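Local coordinates for DUF5037 domain-containing protein (Ruminococcus gnavus, PDB 4GL6) that is of unknown function but belongs to the DUF5037 family, here folded as a single chain with an antiparallel and a mixed four-stranded sheet, at residues Y100-I105 and S141-I146. Numbering follows the deposited sequence.
Sequences YIQGDI and SAWVYI
The indole of Trp143 takes Asp104 at its edge: Asp104 CB lies in the ring plane, 3.6 Å from Trp143 NE1, and NE1 gives a weak hydrogen bond to Asp104 OD2 (3.3 Å). Carboxylate and indole are turned 39° apart. Gln102 OE1 approaches the same ring obliquely, 3.7 Å from Trp143 CD1, its amide plane 77° from the ring. Tyr178 and Tyr180 of strand 175-182, the parallel neighbour of 140-147, stack on the indole and on the Tyr145 ring, while Tyr100 O sits at the edge of Tyr145. With CG anti to the backbone N (chi1 -169°) and an extended chain, Gln102 carries its amide well off the sheet. There OE1 accepts from a water 2.6 Å away that also bonds Tyr145 OH; OE1 is also hydrogen-bonded to Ser199 OG, and NE2 to Glu202 OE2.

On the other face, Ile101 CG2 and Val144 CG2 meet side by side at 4.2 Å. Six backbone hydrogen bonds join edge strand 99-104 to 140-147 as an antiparallel pair; Trp143 N to Gln102 O is almost straight.

The side of Ile101 and Val144 is mainly aliphatic, though Glu85 of helix 75-95, which packs there, also takes the Gly103 N-H; the side of Trp143 and Tyr145 mixes rings with polar groups. The buried Gln102 amide has partners for both its oxygen and its nitrogen, which probably fixes its rotation.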
loop_
_atom_site.group_PDB
_atom_site.type_symbol
_atom_site.label_atom_id
_atom_site.label_comp_id
_atom_site.label_asym_id
_atom_site.label_seq_id
_atom_site.Cartn_x
_atom_site.Cartn_y
_atom_site.Cartn_z
ATOM N N TYR A 100 9.661 -3.666 -5.522
ATOM C CA TYR A 100 8.755 -2.598 -5.150
ATOM C C TYR A 100 7.800 -3.184 -4.111
ATOM O O TYR A 100 7.122 -4.188 -4.394
ATOM C CB TYR A 100 7.997 -2.067 -6.360
ATOM C CG TYR A 100 7.233 -0.796 -6.048
ATOM C CD1 TYR A 100 5.965 -0.848 -5.443
ATOM C CD2 TYR A 100 7.762 0.457 -6.360
ATOM C CE1 TYR A 100 5.253 0.316 -5.155
ATOM C CE2 TYR A 100 7.053 1.626 -6.086
ATOM C CZ TYR A 100 5.798 1.549 -5.482
ATOM O OH TYR A 100 5.090 2.683 -5.197
ATOM N N ILE A 101 7.758 -2.568 -2.928
ATOM C CA ILE A 101 6.898 -3.009 -1.844
ATOM C C ILE A 101 5.773 -1.995 -1.739
ATOM O O ILE A 101 6.010 -0.830 -1.417
ATOM C CB ILE A 101 7.661 -3.083 -0.514
ATOM C CG1 ILE A 101 8.889 -4.013 -0.654
ATOM C CG2 ILE A 101 6.728 -3.543 0.596
ATOM C CD1 ILE A 101 9.838 -3.961 0.528
ATOM N N GLN A 102 4.547 -2.444 -1.997
ATOM C CA GLN A 102 3.358 -1.587 -1.950
ATOM C C GLN A 102 2.458 -1.954 -0.755
ATOM O O GLN A 102 1.851 -3.027 -0.730
ATOM C CB GLN A 102 2.572 -1.738 -3.237
ATOM C CG GLN A 102 1.468 -0.719 -3.422
ATOM C CD GLN A 102 0.553 -1.101 -4.548
ATOM O OE1 GLN A 102 -0.188 -2.075 -4.444
ATOM N NE2 GLN A 102 0.571 -0.328 -5.602
ATOM N N GLY A 103 2.371 -1.055 0.215
ATOM C CA GLY A 103 1.519 -1.250 1.387
ATOM C C GLY A 103 0.102 -0.829 1.056
ATOM O O GLY A 103 -0.087 0.214 0.445
ATOM N N ASP A 104 -0.877 -1.633 1.475
ATOM C CA ASP A 104 -2.306 -1.415 1.214
ATOM C C ASP A 104 -3.073 -1.460 2.536
ATOM O O ASP A 104 -3.601 -2.498 2.928
ATOM C CB ASP A 104 -2.787 -2.483 0.211
ATOM C CG ASP A 104 -4.258 -2.334 -0.192
ATOM O OD1 ASP A 104 -4.883 -1.259 -0.042
ATOM O OD2 ASP A 104 -4.781 -3.334 -0.695
ATOM N N ILE A 105 -3.078 -0.316 3.222
ATOM C CA ILE A 105 -3.744 -0.124 4.508
ATOM C C ILE A 105 -4.884 0.858 4.293
ATOM O O ILE A 105 -4.659 1.924 3.793
ATOM C CB ILE A 105 -2.764 0.417 5.555
ATOM C CG1 ILE A 105 -1.714 -0.663 5.878
ATOM C CG2 ILE A 105 -3.487 0.812 6.850
ATOM C CD1 ILE A 105 -0.534 -0.199 6.699
ATOM N N SER A 141 -2.629 -5.301 3.613
ATOM C CA SER A 141 -2.027 -6.219 2.675
ATOM C C SER A 141 -0.759 -5.594 2.135
ATOM O O SER A 141 -0.644 -4.376 2.080
ATOM C CB SER A 141 -3.000 -6.503 1.552
ATOM O OG SER A 141 -4.183 -7.033 2.112
ATOM N N ALA A 142 0.217 -6.430 1.804
ATOM C CA ALA A 142 1.461 -5.973 1.176
ATOM C C ALA A 142 1.544 -6.629 -0.183
ATOM O O ALA A 142 1.398 -7.853 -0.267
ATOM C CB ALA A 142 2.648 -6.350 2.010
ATOM N N TRP A 143 1.728 -5.814 -1.229
ATOM C CA TRP A 143 1.893 -6.278 -2.610
ATOM C C TRP A 143 3.335 -6.035 -2.940
ATOM O O TRP A 143 3.724 -4.906 -3.223
ATOM C CB TRP A 143 0.942 -5.542 -3.559
ATOM C CG TRP A 143 -0.485 -5.679 -3.112
ATOM C CD1 TRP A 143 -1.190 -4.853 -2.242
ATOM C CD2 TRP A 143 -1.404 -6.739 -3.453
ATOM N NE1 TRP A 143 -2.452 -5.318 -2.046
ATOM C CE2 TRP A 143 -2.652 -6.444 -2.753
ATOM C CE3 TRP A 143 -1.333 -7.854 -4.251
ATOM C CZ2 TRP A 143 -3.774 -7.263 -2.863
ATOM C CZ3 TRP A 143 -2.460 -8.670 -4.366
ATOM C CH2 TRP A 143 -3.649 -8.385 -3.677
ATOM N N VAL A 144 4.132 -7.103 -2.876
ATOM C CA VAL A 144 5.556 -7.062 -3.153
ATOM C C VAL A 144 5.815 -7.582 -4.569
ATOM O O VAL A 144 5.372 -8.673 -4.929
ATOM C CB VAL A 144 6.333 -7.913 -2.159
ATOM C CG1 VAL A 144 7.820 -7.840 -2.471
ATOM C CG2 VAL A 144 6.060 -7.425 -0.734
ATOM N N TYR A 145 6.554 -6.796 -5.349
ATOM C CA TYR A 145 6.936 -7.112 -6.731
ATOM C C TYR A 145 8.468 -7.198 -6.791
ATOM O O TYR A 145 9.126 -6.189 -6.570
ATOM C CB TYR A 145 6.381 -6.019 -7.664
ATOM C CG TYR A 145 4.865 -5.956 -7.626
ATOM C CD1 TYR A 145 4.098 -6.854 -8.370
ATOM C CD2 TYR A 145 4.201 -5.050 -6.801
ATOM C CE1 TYR A 145 2.713 -6.836 -8.314
ATOM C CE2 TYR A 145 2.813 -5.020 -6.738
ATOM C CZ TYR A 145 2.073 -5.918 -7.500
ATOM O OH TYR A 145 0.702 -5.906 -7.460
ATOM N N ILE A 146 9.017 -8.399 -7.034
ATOM C CA ILE A 146 10.464 -8.649 -7.059
ATOM C C ILE A 146 10.978 -8.903 -8.472
ATOM O O ILE A 146 10.319 -9.590 -9.251
ATOM C CB ILE A 146 10.831 -9.893 -6.210
ATOM C CG1 ILE A 146 10.443 -9.691 -4.743
ATOM C CG2 ILE A 146 12.329 -10.175 -6.293
ATOM C CD1 ILE A 146 10.678 -10.909 -3.874
HETATM O O HOH W 1 -0.341 -3.971 -6.243
#